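Side-chain contacts in cytokinin riboside 5'-monophosphate phosphoribohydrolase (Corynebacterium glutamicum, PDB 5WQ3), which belongs to the SLOG clan, a group of Rossmann-like alpha/beta proteins, and is found here as an assembly of six chains: residues H65-A70 / N123-G128; V97-A102 / Q237-I242; G206-I211 / K224-M229. All coordinates share one frame; numbering follows the deposited sequence. Where two conformers were deposited one is given.

Contact 1. Residues H65-A70 / N123-G128; sequences HEMPKA and NGLSVG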
loop_
_atom_site.group_PDB
_atom_site.type_symbol
_atom_site.label_atom_id
_atom_site.label_comp_id
_atom_site.label_asym_id
_atom_site.label_seq_id
_atom_site.Cartn_x
_atom_site.Cartn_y
_atom_site.Cartn_z
ATOM N N HIS C 65 -14.156 -56.330 -38.053
ATOM C CA HIS C 65 -14.471 -57.280 -39.118
ATOM C C HIS C 65 -14.491 -58.704 -38.573
ATOM O O HIS C 65 -15.346 -59.515 -38.927
ATOM C CB HIS C 65 -13.410 -57.249 -40.234
ATOM C CG HIS C 65 -13.686 -58.229 -41.300
ATOM N ND1 HIS C 65 -14.827 -58.172 -42.082
ATOM C CD2 HIS C 65 -13.014 -59.341 -41.686
ATOM C CE1 HIS C 65 -14.839 -59.197 -42.920
ATOM N NE2 HIS C 65 -13.752 -59.923 -42.699
ATOM N N GLU C 66 -13.529 -59.016 -37.750
ATOM C CA GLU C 66 -13.391 -60.377 -37.267
ATOM C C GLU C 66 -14.227 -60.746 -36.047
ATOM O O GLU C 66 -14.088 -61.840 -35.496
ATOM C CB GLU C 66 -11.930 -60.648 -36.993
ATOM C CG GLU C 66 -11.100 -60.405 -38.271
ATOM C CD GLU C 66 -9.736 -61.041 -38.219
ATOM O OE1 GLU C 66 -9.326 -61.523 -37.122
ATOM O OE2 GLU C 66 -9.082 -61.058 -39.294
ATOM N N MET C 67 -15.091 -59.864 -35.614
ATOM C CA MET C 67 -15.829 -60.079 -34.337
ATOM C C MET C 67 -16.503 -61.447 -34.303
ATOM O O MET C 67 -17.087 -61.902 -35.271
ATOM C CB MET C 67 -16.903 -59.008 -34.121
ATOM C CG MET C 67 -16.475 -57.700 -33.529
ATOM S SD MET C 67 -16.039 -57.744 -31.760
ATOM C CE MET C 67 -17.552 -58.055 -30.892
ATOM N N PRO C 68 -16.423 -62.109 -33.167
ATOM C CA PRO C 68 -17.256 -63.272 -32.939
ATOM C C PRO C 68 -18.723 -62.854 -32.667
ATOM O O PRO C 68 -19.032 -61.685 -32.569
ATOM C CB PRO C 68 -16.671 -63.837 -31.632
ATOM C CG PRO C 68 -16.211 -62.602 -30.894
ATOM C CD PRO C 68 -15.650 -61.721 -31.971
ATOM N N LYS C 69 -19.609 -63.821 -32.513
ATOM C CA LYS C 69 -20.998 -63.487 -32.221
ATOM C C LYS C 69 -21.098 -62.563 -30.975
ATOM O O LYS C 69 -20.300 -62.664 -30.040
ATOM C CB LYS C 69 -21.833 -64.759 -32.119
ATOM C CG LYS C 69 -21.612 -65.495 -30.812
ATOM C CD LYS C 69 -22.621 -66.657 -30.801
ATOM C CE LYS C 69 -22.241 -67.671 -29.767
ATOM N NZ LYS C 69 -23.106 -68.835 -30.014
ATOM N N ALA C 70 -22.059 -61.637 -30.988
ATOM C CA ALA C 70 -22.087 -60.513 -30.071
ATOM C C ALA C 70 -23.476 -59.991 -29.831
ATOM O O ALA C 70 -24.327 -60.084 -30.727
ATOM C CB ALA C 70 -21.175 -59.394 -30.581
ATOM N N ASN C 123 -13.766 -63.217 -18.166
ATOM C CA ASN C 123 -12.881 -63.642 -19.269
ATOM C C ASN C 123 -13.520 -63.734 -20.602
ATOM O O ASN C 123 -13.066 -64.542 -21.416
ATOM C CB ASN C 123 -12.286 -65.038 -19.015
ATOM C CG ASN C 123 -11.624 -65.145 -17.678
ATOM O OD1 ASN C 123 -12.055 -65.912 -16.771
ATOM N ND2 ASN C 123 -10.589 -64.349 -17.517
ATOM N N GLY C 124 -14.582 -62.944 -20.855
ATOM C CA GLY C 124 -15.165 -62.861 -22.183
ATOM C C GLY C 124 -14.677 -61.613 -22.927
ATOM O O GLY C 124 -13.925 -60.810 -22.393
ATOM N N LEU C 125 -15.131 -61.435 -24.154
ATOM C CA LEU C 125 -14.756 -60.246 -24.935
ATOM C C LEU C 125 -15.709 -59.082 -24.631
ATOM O O LEU C 125 -16.917 -59.161 -24.941
ATOM C CB LEU C 125 -14.821 -60.532 -26.423
ATOM C CG LEU C 125 -14.382 -59.398 -27.354
ATOM C CD1 LEU C 125 -13.000 -58.863 -27.042
ATOM C CD2 LEU C 125 -14.433 -59.919 -28.767
ATOM N N SER C 126 -15.136 -58.027 -24.046
ATOM C CA SER C 126 -15.847 -56.816 -23.744
ATOM C C SER C 126 -15.443 -55.659 -24.660
ATOM O O SER C 126 -14.283 -55.208 -24.690
ATOM C CB SER C 126 -15.572 -56.429 -22.320
ATOM O OG SER C 126 -15.943 -55.099 -22.116
ATOM N N VAL C 127 -16.423 -55.148 -25.365
ATOM C CA VAL C 127 -16.193 -54.158 -26.434
ATOM C C VAL C 127 -16.894 -52.884 -26.047
ATOM O O VAL C 127 -18.000 -52.943 -25.534
ATOM C CB VAL C 127 -16.769 -54.613 -27.788
ATOM C CG1 VAL C 127 -16.409 -53.623 -28.895
ATOM C CG2 VAL C 127 -16.322 -56.023 -28.104
ATOM N N GLY C 128 -16.237 -51.759 -26.343
ATOM C CA GLY C 128 -16.761 -50.402 -26.107
ATOM C C GLY C 128 -16.557 -49.519 -27.326
ATOM O O GLY C 128 -15.391 -49.270 -27.800
#
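M67 curls back on itself to meet L125 and V127: CG stands anti to the carbonyl carbon (chi1 -83°), and two further bends, at chi2 (-72°) and chi3 (-68°), fold the thioether toward the strand that begins at S126. The sulfur touches both residues, with M67 SD 4.0 Å from L125 CD2 and 4.1 Å from V127 CG2, and the terminal methyl goes on to the valine, M67 CE lying 3.7 Å from V127 CG2. The methionine and valine side chains run past each other in opposite senses. L125 holds CG anti to its N, which extends the leucine toward the loop, and CD2 comes to rest against the P68 ring at 3.9 Å from P68 CG. CD of P68 is equally near that methyl, so the ring touches it along its CG-CD bond, the two side chains lying roughly at right angles. All of this is van der Waals packing, with P68 on the outer side and V127 buried. The loop 65-70 leads from helix 46-64 into strand 70-74, and strand 102-105 runs between that strand and 126-131 in the parallel sheet; M67 also touches A102 and V104, spanning the intervening strand.

Contact 2. Residues V97-A102 / Q237-I242; sequences VAADYA and QAVKFI. With PGE (triethylene glycol), chain M.
The Y101 ring meets I242 obliquely: I242 CG2 approaches the phenol end, 4.0 Å from Y101 CZ and 3.8 Å from Y101 OH. On the other side of the ring plane, K69 makes a cation-pi contact, so the ring is held between an aliphatic branch and the K69 ammonium group. With I242 CG2 anti to its backbone N, that methyl is the branch the tyrosine finds. Beside this pair, A99 CB rests 3.8 Å from V239 CG1. D100, with positive phi, is the C-prime residue of the Schellman motif that ends helix 84-98, and A99 sits just before it. V239 also packs on L92, K95 and L96 of that helix. The other flat group, the Q237 amide, lies on a different side of helix 235-246: its extended chain brings NE2 to O3 of the triethylene glycol (3.1 Å, 155° at the hydrogen), while OE1 bonds to T232 OG1. Nothing polar pairs across the segments; the phenol oxygen lies against a methyl and hydrogen-bonds to ND1 of H246, one turn beyond I242, so a buried polar atom is satisfied from the same helix that supplies the packing.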
loop_
_atom_site.group_PDB
_atom_site.type_symbol
_atom_site.label_atom_id
_atom_site.label_comp_id
_atom_site.label_asym_id
_atom_site.label_seq_id
_atom_site.Cartn_x
_atom_site.Cartn_y
_atom_site.Cartn_z
ATOM N N VAL C 97 -21.556 -63.890 -21.577
ATOM C CA VAL C 97 -20.238 -64.456 -21.920
ATOM C C VAL C 97 -20.252 -65.969 -21.704
ATOM O O VAL C 97 -19.632 -66.667 -22.439
ATOM C CB VAL C 97 -19.142 -63.870 -21.055
ATOM C CG1 VAL C 97 -17.873 -64.769 -21.046
ATOM C CG2 VAL C 97 -18.819 -62.490 -21.569
ATOM N N ALA C 98 -21.031 -66.439 -20.731
ATOM C CA ALA C 98 -21.239 -67.890 -20.483
ATOM C C ALA C 98 -22.029 -68.490 -21.631
ATOM O O ALA C 98 -21.972 -69.685 -21.851
ATOM C CB ALA C 98 -21.960 -68.091 -19.153
ATOM N N ALA C 99 -22.803 -67.689 -22.363
ATOM C CA ALA C 99 -23.441 -68.180 -23.558
ATOM C C ALA C 99 -22.603 -67.973 -24.792
ATOM O O ALA C 99 -23.130 -68.116 -25.862
ATOM C CB ALA C 99 -24.831 -67.596 -23.776
ATOM N N ASP C 100 -21.316 -67.713 -24.621
ATOM C CA ASP C 100 -20.359 -67.496 -25.690
ATOM C C ASP C 100 -20.616 -66.257 -26.563
ATOM O O ASP C 100 -20.248 -66.254 -27.736
ATOM C CB ASP C 100 -20.206 -68.753 -26.542
ATOM C CG ASP C 100 -19.935 -69.997 -25.672
ATOM O OD1 ASP C 100 -19.092 -69.882 -24.741
ATOM O OD2 ASP C 100 -20.635 -71.029 -25.864
ATOM N N TYR C 101 -21.190 -65.212 -25.989
ATOM C CA TYR C 101 -21.338 -63.904 -26.731
ATOM C C TYR C 101 -20.291 -62.896 -26.295
ATOM O O TYR C 101 -19.956 -62.800 -25.152
ATOM C CB TYR C 101 -22.749 -63.303 -26.541
ATOM C CG TYR C 101 -23.808 -64.084 -27.283
ATOM C CD1 TYR C 101 -24.046 -63.849 -28.618
ATOM C CD2 TYR C 101 -24.583 -65.040 -26.628
ATOM C CE1 TYR C 101 -25.022 -64.522 -29.305
ATOM C CE2 TYR C 101 -25.532 -65.745 -27.283
ATOM C CZ TYR C 101 -25.742 -65.514 -28.622
ATOM O OH TYR C 101 -26.717 -66.193 -29.270
ATOM N N ALA C 102 -19.739 -62.173 -27.230
ATOM C CA ALA C 102 -19.108 -60.868 -26.915
ATOM C C ALA C 102 -20.173 -59.875 -26.483
ATOM O O ALA C 102 -21.305 -59.984 -26.901
ATOM C CB ALA C 102 -18.357 -60.321 -28.139
ATOM N N GLN C 237 -33.632 -65.921 -18.484
ATOM C CA GLN C 237 -34.598 -65.939 -19.553
ATOM C C GLN C 237 -34.196 -65.039 -20.713
ATOM O O GLN C 237 -34.549 -65.366 -21.854
ATOM C CB GLN C 237 -35.957 -65.436 -19.089
ATOM C CG GLN C 237 -37.051 -65.520 -20.109
ATOM C CD GLN C 237 -38.353 -64.905 -19.591
ATOM O OE1 GLN C 237 -38.339 -64.160 -18.615
ATOM N NE2 GLN C 237 -39.461 -65.218 -20.235
ATOM N N ALA C 238 -33.635 -63.863 -20.417
ATOM C CA ALA C 238 -33.217 -62.935 -21.483
ATOM C C ALA C 238 -32.239 -63.629 -22.368
ATOM O O ALA C 238 -32.348 -63.589 -23.606
ATOM C CB ALA C 238 -32.545 -61.695 -20.897
ATOM N N VAL C 239 -31.270 -64.288 -21.736
ATOM C CA VAL C 239 -30.117 -64.817 -22.520
ATOM C C VAL C 239 -30.603 -66.039 -23.315
ATOM O O VAL C 239 -30.289 -66.228 -24.497
ATOM C CB VAL C 239 -28.982 -65.130 -21.549
ATOM C CG1 VAL C 239 -27.889 -65.964 -22.172
ATOM C CG2 VAL C 239 -28.494 -63.850 -20.935
ATOM N N LYS C 240 -31.414 -66.863 -22.677
ATOM C CA LYS C 240 -32.108 -67.952 -23.368
ATOM C C LYS C 240 -32.993 -67.528 -24.530
ATOM O O LYS C 240 -33.053 -68.241 -25.509
ATOM C CB LYS C 240 -32.978 -68.782 -22.364
ATOM C CG LYS C 240 -33.435 -70.108 -22.946
ATOM C CD LYS C 240 -34.396 -70.875 -21.994
ATOM C CE LYS C 240 -34.524 -72.352 -22.421
ATOM N NZ LYS C 240 -35.228 -72.488 -23.717
ATOM N N PHE C 241 -33.679 -66.386 -24.440
ATOM C CA PHE C 241 -34.459 -65.892 -25.550
ATOM C C PHE C 241 -33.511 -65.638 -26.750
ATOM O O PHE C 241 -33.784 -65.967 -27.847
ATOM C CB PHE C 241 -35.102 -64.619 -25.117
ATOM C CG PHE C 241 -36.011 -64.007 -26.131
ATOM C CD1 PHE C 241 -37.326 -64.429 -26.266
ATOM C CD2 PHE C 241 -35.548 -62.944 -26.921
ATOM C CE1 PHE C 241 -38.185 -63.817 -27.187
ATOM C CE2 PHE C 241 -36.374 -62.335 -27.808
ATOM C CZ PHE C 241 -37.711 -62.750 -27.950
ATOM N N ILE C 242 -32.390 -65.079 -26.468
ATOM C CA ILE C 242 -31.361 -64.772 -27.516
ATOM C C ILE C 242 -30.762 -66.031 -28.128
ATOM O O ILE C 242 -30.790 -66.232 -29.350
ATOM C CB ILE C 242 -30.294 -63.852 -26.903
ATOM C CG1 ILE C 242 -30.975 -62.553 -26.475
ATOM C CG2 ILE C 242 -29.136 -63.527 -27.908
ATOM C CD1 ILE C 242 -30.061 -61.590 -25.741
HETATM O O4 PGE M . -42.372 -60.258 -18.047
HETATM C C6 PGE M . -41.669 -61.442 -18.411
HETATM C C5 PGE M . -42.467 -62.115 -19.518
HETATM O O3 PGE M . -41.883 -63.381 -19.808
#

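Contact 3. Residues G206-I211 / K224-M229; sequences GLVDWI and KDVDRM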
loop_
_atom_site.group_PDB
_atom_site.type_symbol
_atom_site.label_atom_id
_atom_site.label_comp_id
_atom_site.label_asym_id
_atom_site.label_seq_id
_atom_site.Cartn_x
_atom_site.Cartn_y
_atom_site.Cartn_z
ATOM N N GLY C 206 -44.926 -48.813 -19.113
ATOM C CA GLY C 206 -45.717 -47.738 -19.683
ATOM C C GLY C 206 -45.365 -47.428 -21.120
ATOM O O GLY C 206 -46.232 -47.045 -21.921
ATOM N N LEU C 207 -44.102 -47.642 -21.498
ATOM C CA LEU C 207 -43.800 -47.474 -22.913
ATOM C C LEU C 207 -44.455 -48.576 -23.736
ATOM O O LEU C 207 -45.050 -48.362 -24.771
ATOM C CB LEU C 207 -42.242 -47.504 -23.070
ATOM C CG LEU C 207 -41.822 -47.315 -24.540
ATOM C CD1 LEU C 207 -42.252 -45.975 -25.100
ATOM C CD2 LEU C 207 -40.314 -47.580 -24.750
ATOM N N VAL C 208 -44.277 -49.812 -23.295
ATOM C CA VAL C 208 -44.829 -50.950 -24.051
ATOM C C VAL C 208 -46.381 -50.874 -24.113
ATOM O O VAL C 208 -46.963 -51.166 -25.139
ATOM C CB VAL C 208 -44.289 -52.295 -23.477
ATOM C CG1 VAL C 208 -44.881 -53.463 -24.255
ATOM C CG2 VAL C 208 -42.780 -52.319 -23.579
ATOM N N ASP C 209 -47.032 -50.456 -23.024
ATOM C CA ASP C 209 -48.522 -50.284 -23.045
ATOM C C ASP C 209 -48.963 -49.225 -24.081
ATOM O O ASP C 209 -49.929 -49.404 -24.841
ATOM C CB ASP C 209 -49.050 -49.912 -21.659
ATOM C CG ASP C 209 -48.675 -50.933 -20.570
ATOM O OD1 ASP C 209 -48.437 -52.116 -20.876
ATOM O OD2 ASP C 209 -48.614 -50.562 -19.381
ATOM N N TRP C 210 -48.248 -48.114 -24.139
ATOM C CA TRP C 210 -48.577 -47.089 -25.112
ATOM C C TRP C 210 -48.378 -47.628 -26.514
ATOM O O TRP C 210 -49.211 -47.440 -27.390
ATOM C CB TRP C 210 -47.722 -45.831 -24.877
ATOM C CG TRP C 210 -47.963 -44.710 -25.857
ATOM C CD1 TRP C 210 -49.060 -43.894 -25.943
ATOM C CD2 TRP C 210 -47.098 -44.323 -26.924
ATOM N NE1 TRP C 210 -48.919 -43.016 -26.984
ATOM C CE2 TRP C 210 -47.709 -43.264 -27.596
ATOM C CE3 TRP C 210 -45.864 -44.760 -27.342
ATOM C CZ2 TRP C 210 -47.150 -42.656 -28.682
ATOM C CZ3 TRP C 210 -45.292 -44.147 -28.428
ATOM C CH2 TRP C 210 -45.937 -43.089 -29.074
ATOM N N ILE C 211 -47.265 -48.292 -26.747
ATOM C CA ILE C 211 -47.026 -48.842 -28.079
ATOM C C ILE C 211 -48.191 -49.784 -28.511
ATOM O O ILE C 211 -48.690 -49.685 -29.648
ATOM C CB ILE C 211 -45.679 -49.583 -28.135
ATOM C CG1 ILE C 211 -44.506 -48.571 -28.054
ATOM C CG2 ILE C 211 -45.565 -50.388 -29.436
ATOM C CD1 ILE C 211 -43.165 -49.222 -27.764
ATOM N N LYS C 224 -47.102 -57.847 -34.353
ATOM C CA LYS C 224 -45.917 -58.655 -34.191
ATOM C C LYS C 224 -44.634 -57.764 -34.026
ATOM O O LYS C 224 -43.669 -58.159 -33.377
ATOM C CB LYS C 224 -45.778 -59.583 -35.392
ATOM C CG LYS C 224 -45.606 -58.839 -36.689
ATOM C CD LYS C 224 -45.153 -59.732 -37.829
ATOM C CE LYS C 224 -46.359 -60.272 -38.576
ATOM N NZ LYS C 224 -45.950 -61.489 -39.318
ATOM N N ASP C 225 -44.633 -56.568 -34.621
ATOM C CA ASP C 225 -43.492 -55.618 -34.460
ATOM C C ASP C 225 -43.193 -55.249 -32.973
ATOM O O ASP C 225 -42.058 -54.862 -32.656
ATOM C CB ASP C 225 -43.716 -54.328 -35.230
ATOM C CG ASP C 225 -44.081 -54.557 -36.676
ATOM O OD1 ASP C 225 -43.640 -55.586 -37.200
ATOM O OD2 ASP C 225 -44.798 -53.706 -37.277
ATOM N N VAL C 226 -44.210 -55.358 -32.111
ATOM C CA VAL C 226 -44.058 -55.162 -30.701
ATOM C C VAL C 226 -44.030 -56.475 -29.898
ATOM O O VAL C 226 -43.267 -56.608 -28.959
ATOM C CB VAL C 226 -45.125 -54.157 -30.165
ATOM C CG1 VAL C 226 -46.557 -54.688 -30.272
ATOM C CG2 VAL C 226 -44.823 -53.749 -28.732
ATOM N N ASP C 227 -44.851 -57.453 -30.262
ATOM C CA ASP C 227 -44.861 -58.765 -29.569
ATOM C C ASP C 227 -43.551 -59.502 -29.603
ATOM O O ASP C 227 -43.323 -60.318 -28.753
ATOM C CB ASP C 227 -45.896 -59.716 -30.199
ATOM C CG ASP C 227 -47.306 -59.438 -29.732
ATOM O OD1 ASP C 227 -47.498 -58.490 -28.944
ATOM O OD2 ASP C 227 -48.221 -60.167 -30.160
ATOM N N ARG C 228 -42.701 -59.214 -30.585
ATOM C CA ARG C 228 -41.423 -59.913 -30.743
ATOM C C ARG C 228 -40.311 -59.511 -29.773
ATOM O O ARG C 228 -39.305 -60.232 -29.668
ATOM C CB ARG C 228 -40.904 -59.692 -32.151
ATOM C CG ARG C 228 -40.366 -58.285 -32.421
ATOM C CD ARG C 228 -40.251 -58.005 -33.924
ATOM N NE ARG C 228 -39.664 -59.183 -34.561
ATOM C CZ ARG C 228 -39.994 -59.703 -35.746
ATOM N NH1 ARG C 228 -40.922 -59.166 -36.514
ATOM N NH2 ARG C 228 -39.373 -60.800 -36.168
ATOM N N MET C 229 -40.469 -58.382 -29.061
ATOM C CA MET C 229 -39.531 -58.047 -28.003
ATOM C C MET C 229 -39.868 -58.839 -26.756
ATOM O O MET C 229 -41.001 -58.934 -26.370
ATOM C CB MET C 229 -39.659 -56.605 -27.551
ATOM C CG MET C 229 -39.336 -55.578 -28.565
ATOM S SD MET C 229 -39.142 -53.985 -27.742
ATOM C CE MET C 229 -40.822 -53.398 -27.945
#
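V208 is the first residue of 206-211 to touch V226, its CG1 reaching 4.5 Å from V226 CG2, a loose approach; the same side chain also packs on L198 of strand 196-199. L207, just before it, turns instead to helix 173-188, where it meets L176 and F180. One turn on from V208, I211 makes the close contact, its CG2 only 3.5 Å from V226 CG2 and 3.9 Å from V226 CB. These two pieces belong to a beta-alpha-beta crossover of the Rossmann-like fold: strand 196-199 leads into helix 201-216, and the chain returns through the short helix 223-227 to the parallel strand 230-232, the outermost on that side within this chain. The methyl-to-methyl meeting is tight, and the two branched side chains run alongside with their ends pointing opposite ways. V226 takes chi1 66°, which tucks CG1 into the gap flanked by its own N and C and sends CG2 anti to the N, toward I211. Both residues also touch I221 in the connecting loop, and I211 reaches F180 as well. Next to V226, D227 OD1 forms a salt bridge with R212 NH1, tying the same pair of helices together by charge. M229 leans its CB toward helix 201-216 and packs on I196 and L198.

Overall arrangement
Contacts 1 and 2 are neighbours, their centres 13 Å apart, and their segments alternate along the chain. They meet where strands 70-74 and 102-105 begin, with K69 O 2.9 Å from A102 N in a probable hydrogen bond, and, beside that, where G124 CA packs 3.5 Å from V97 CG1 at the end of helix 84-98. Contact 3 is on the far side of the chain's centre from contact 1, about 29 Å between centres and about 15 Å between nearest atoms. Contact 2 bridges the distance: its centre is about 22 Å from that of contact 3, and F241 CZ comes within 3.4 Å of R228 O. The triethylene glycol, which belongs to contact 2, is probably from the crystallisation liquor.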